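Local coordinates for penicillin-binding protein 2 (Pbp2) (Helicobacter pylori, PDB 5LP5), which probably acts as a penicillin-binding transpeptidase in peptidoglycan synthesis and cell-shape maintenance, and forms a core wall-synthesis complex with MreC, at residues Y153-Y165 / L233-K245. Sequence-based numbering, arbitrary orientation.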
# COMPACT_ATOMS: atom_id res chain seq x y z
N TYR A 153 4.77 -7.57 0.92
CA TYR A 153 5.40 -8.18 2.09
C TYR A 153 6.91 -8.05 1.89
O TYR A 153 7.51 -8.81 1.12
CB TYR A 153 4.94 -9.64 2.24
CG TYR A 153 3.42 -9.75 2.31
CD1 TYR A 153 2.76 -9.74 3.52
CD2 TYR A 153 2.65 -9.80 1.15
CE1 TYR A 153 1.37 -9.81 3.58
CE2 TYR A 153 1.26 -9.86 1.20
CZ TYR A 153 0.63 -9.87 2.42
OH TYR A 153 -0.73 -9.92 2.50
N PRO A 154 7.52 -7.05 2.54
CA PRO A 154 8.93 -6.74 2.33
C PRO A 154 9.83 -7.92 2.57
O PRO A 154 10.77 -8.13 1.80
CB PRO A 154 9.23 -5.65 3.37
CG PRO A 154 8.01 -5.48 4.17
CD PRO A 154 6.87 -6.09 3.44
N ASN A 155 9.56 -8.70 3.60
CA ASN A 155 10.46 -9.81 3.92
C ASN A 155 10.13 -11.12 3.22
O ASN A 155 10.72 -12.15 3.52
CB ASN A 155 10.49 -10.01 5.43
CG ASN A 155 10.91 -8.77 6.15
OD1 ASN A 155 12.07 -8.61 6.50
ND2 ASN A 155 9.98 -7.88 6.34
N ASN A 156 9.21 -11.08 2.27
CA ASN A 156 8.85 -12.25 1.48
C ASN A 156 8.27 -13.43 2.26
O ASN A 156 7.07 -13.44 2.54
CB ASN A 156 10.02 -12.67 0.60
CG ASN A 156 10.27 -11.68 -0.50
OD1 ASN A 156 9.48 -11.54 -1.44
ND2 ASN A 156 11.33 -10.94 -0.37
N ALA A 157 9.10 -14.41 2.59
CA ALA A 157 8.63 -15.64 3.24
C ALA A 157 8.88 -15.64 4.74
O ALA A 157 8.68 -16.65 5.42
CB ALA A 157 9.27 -16.87 2.61
N LEU A 158 9.28 -14.50 5.28
CA LEU A 158 9.44 -14.38 6.71
C LEU A 158 8.07 -14.42 7.35
O LEU A 158 7.21 -13.61 7.02
CB LEU A 158 10.15 -13.07 7.06
CG LEU A 158 10.48 -12.96 8.55
CD1 LEU A 158 11.60 -13.93 8.90
CD2 LEU A 158 10.86 -11.53 8.89
N ALA A 159 7.89 -15.37 8.27
CA ALA A 159 6.67 -15.46 9.08
C ALA A 159 5.44 -15.61 8.21
O ALA A 159 4.33 -15.23 8.60
CB ALA A 159 6.53 -14.25 9.99
N SER A 160 5.63 -16.17 7.03
CA SER A 160 4.54 -16.33 6.09
C SER A 160 3.33 -17.02 6.70
O SER A 160 2.19 -16.75 6.29
CB SER A 160 5.03 -17.08 4.84
OG SER A 160 5.21 -18.47 5.06
N HIS A 161 3.55 -17.91 7.66
CA HIS A 161 2.45 -18.65 8.27
C HIS A 161 1.79 -17.88 9.41
O HIS A 161 0.76 -18.28 9.91
CB HIS A 161 2.89 -20.05 8.71
CG HIS A 161 3.06 -21.03 7.58
ND1 HIS A 161 4.29 -21.35 7.06
CD2 HIS A 161 2.15 -21.75 6.88
CE1 HIS A 161 4.14 -22.22 6.09
NE2 HIS A 161 2.85 -22.49 5.95
N VAL A 162 2.38 -16.77 9.81
CA VAL A 162 1.74 -15.86 10.75
C VAL A 162 0.95 -14.79 10.03
O VAL A 162 -0.24 -14.57 10.30
CB VAL A 162 2.76 -15.13 11.64
CG1 VAL A 162 2.05 -14.18 12.58
CG2 VAL A 162 3.60 -16.15 12.42
N LEU A 163 1.62 -14.11 9.11
CA LEU A 163 1.04 -12.96 8.46
C LEU A 163 -0.14 -13.34 7.57
O LEU A 163 -1.22 -12.75 7.66
CB LEU A 163 2.11 -12.23 7.65
CG LEU A 163 3.34 -11.77 8.45
CD1 LEU A 163 4.39 -11.27 7.49
CD2 LEU A 163 2.97 -10.69 9.43
N GLY A 164 0.04 -14.37 6.74
CA GLY A 164 -0.93 -14.75 5.74
C GLY A 164 -0.97 -13.71 4.63
O GLY A 164 -0.18 -12.77 4.62
N TYR A 165 -1.91 -13.87 3.71
CA TYR A 165 -1.97 -13.03 2.54
C TYR A 165 -3.39 -12.63 2.15
O TYR A 165 -4.36 -13.28 2.50
CB TYR A 165 -1.28 -13.73 1.36
CG TYR A 165 -1.98 -14.99 0.93
CD1 TYR A 165 -3.06 -14.94 0.06
CD2 TYR A 165 -1.59 -16.23 1.43
CE1 TYR A 165 -3.71 -16.08 -0.33
CE2 TYR A 165 -2.24 -17.37 1.04
CZ TYR A 165 -3.30 -17.29 0.16
OH TYR A 165 -3.95 -18.44 -0.24
N LEU A 233 2.26 -6.38 15.83
CA LEU A 233 2.45 -7.75 16.30
C LEU A 233 3.66 -7.84 17.22
O LEU A 233 4.59 -7.03 17.13
CB LEU A 233 2.68 -8.72 15.14
CG LEU A 233 1.67 -8.72 14.00
CD1 LEU A 233 1.99 -9.83 13.03
CD2 LEU A 233 0.27 -8.90 14.55
N SER A 234 3.65 -8.86 18.07
CA SER A 234 4.68 -9.07 19.07
C SER A 234 5.95 -9.71 18.54
O SER A 234 6.96 -9.73 19.23
CB SER A 234 4.13 -9.92 20.21
OG SER A 234 3.54 -11.11 19.69
N LEU A 235 5.92 -10.22 17.31
CA LEU A 235 7.13 -10.78 16.73
C LEU A 235 8.32 -9.83 16.80
O LEU A 235 8.15 -8.63 16.76
CB LEU A 235 6.89 -11.14 15.26
CG LEU A 235 5.88 -12.21 14.90
CD1 LEU A 235 5.83 -12.31 13.38
CD2 LEU A 235 6.25 -13.54 15.51
N ASP A 236 9.53 -10.38 16.89
CA ASP A 236 10.73 -9.60 16.67
C ASP A 236 11.39 -10.11 15.40
O ASP A 236 11.77 -11.25 15.31
CB ASP A 236 11.70 -9.74 17.84
CG ASP A 236 12.96 -8.85 17.69
OD1 ASP A 236 13.35 -8.53 16.54
OD2 ASP A 236 13.57 -8.51 18.74
N LYS A 237 11.52 -9.23 14.43
CA LYS A 237 12.04 -9.57 13.10
C LYS A 237 13.43 -10.22 13.14
O LYS A 237 13.75 -11.07 12.31
CB LYS A 237 12.06 -8.31 12.23
CG LYS A 237 12.67 -8.48 10.87
CD LYS A 237 12.81 -7.13 10.18
CE LYS A 237 13.61 -7.30 8.90
NZ LYS A 237 13.54 -6.14 7.97
N ARG A 238 14.26 -9.82 14.09
CA ARG A 238 15.60 -10.40 14.20
C ARG A 238 15.50 -11.84 14.68
O ARG A 238 16.10 -12.74 14.10
CB ARG A 238 16.46 -9.58 15.16
CG ARG A 238 16.77 -8.18 14.64
CD ARG A 238 17.19 -7.23 15.76
NE ARG A 238 16.11 -7.03 16.71
CZ ARG A 238 16.22 -6.41 17.88
NH1 ARG A 238 17.38 -5.88 18.25
NH2 ARG A 238 15.17 -6.30 18.68
N LEU A 239 14.72 -12.05 15.74
CA LEU A 239 14.52 -13.38 16.29
C LEU A 239 13.94 -14.37 15.29
O LEU A 239 14.31 -15.54 15.31
CB LEU A 239 13.63 -13.31 17.52
CG LEU A 239 14.19 -12.61 18.75
CD1 LEU A 239 13.16 -12.63 19.87
CD2 LEU A 239 15.48 -13.26 19.23
N GLN A 240 13.04 -13.91 14.42
CA GLN A 240 12.47 -14.78 13.37
C GLN A 240 13.49 -15.10 12.29
O GLN A 240 13.50 -16.21 11.75
CB GLN A 240 11.24 -14.16 12.70
CG GLN A 240 9.91 -14.54 13.37
CD GLN A 240 9.20 -15.74 12.77
OE1 GLN A 240 8.38 -16.33 13.45
NE2 GLN A 240 9.47 -16.09 11.51
N LYS A 241 14.36 -14.15 11.96
CA LYS A 241 15.39 -14.45 10.98
C LYS A 241 16.34 -15.50 11.53
O LYS A 241 16.81 -16.35 10.77
CB LYS A 241 16.13 -13.19 10.54
CG LYS A 241 15.34 -12.38 9.54
CD LYS A 241 16.16 -11.29 8.89
CE LYS A 241 15.26 -10.48 7.97
NZ LYS A 241 16.00 -9.35 7.35
N GLU A 242 16.60 -15.45 12.84
CA GLU A 242 17.38 -16.47 13.51
C GLU A 242 16.68 -17.81 13.37
O GLU A 242 17.29 -18.80 12.97
CB GLU A 242 17.57 -16.14 15.00
CG GLU A 242 18.36 -17.18 15.80
CD GLU A 242 19.73 -17.49 15.20
OE1 GLU A 242 20.24 -16.70 14.39
OE2 GLU A 242 20.31 -18.54 15.55
N ALA A 243 15.40 -17.81 13.70
CA ALA A 243 14.56 -19.00 13.59
C ALA A 243 14.62 -19.61 12.20
O ALA A 243 14.78 -20.80 12.06
CB ALA A 243 13.14 -18.66 13.96
N ASP A 244 14.51 -18.78 11.17
CA ASP A 244 14.62 -19.27 9.79
C ASP A 244 15.98 -19.93 9.58
O ASP A 244 16.06 -21.03 9.09
CB ASP A 244 14.36 -18.15 8.77
CG ASP A 244 12.86 -17.87 8.54
OD1 ASP A 244 12.01 -18.11 9.43
OD2 ASP A 244 12.52 -17.37 7.45
N LYS A 245 17.04 -19.25 9.98
CA LYS A 245 18.41 -19.77 9.83
C LYS A 245 18.56 -21.15 10.47
O LYS A 245 19.18 -22.04 9.91
CB LYS A 245 19.41 -18.77 10.45
CG LYS A 245 20.88 -19.14 10.41
CD LYS A 245 21.53 -18.83 9.07
CE LYS A 245 23.05 -18.97 9.14
NZ LYS A 245 23.71 -19.08 7.80
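L158 meets one side of helix 237-246, touching K237, Q240, K241 and D244. Its CD1 lies 3.8 Å from Q240 CB and also approaches K241 CG and the D244 carboxylate. Its CD2 reaches K237 CG at 4.1 Å. With CG anti to the backbone N (chi1 -174°), both methyls meet the helix, and the side chain crosses that of K237 at about a right angle. At one end of this patch, N155 OD1 lies 3.2 Å from K237 NZ, at the end of an extended lysine chain. Beyond L158, A159 CB packs on L235 CD1 (4.0 Å) and on the amide end of Q240. The apolar seam continues where L163 CD2 touches L233 CD1 at 3.8 Å, with V162 CG1 beside both L233 and L235.

Outside partners hold the polar ends of two side chains: Q240 OE1 accepts from A267 N, and D244 OD1 bonds Y270 OH. D236 N-caps helix 237-246, its OD1 accepting from R238 N (2.9 Å). A159 O receives both V162 N and L163 N at the start of helix 160-163.

The contact joins a loop and short helix of the dimerisation-domain family region to helix 237-246, which leads into strand 252-258 of the five-stranded antiparallel sheet. Strand 264-270 and helix 572-584 pack against L239 and A243, while strand 63-76 meets L163.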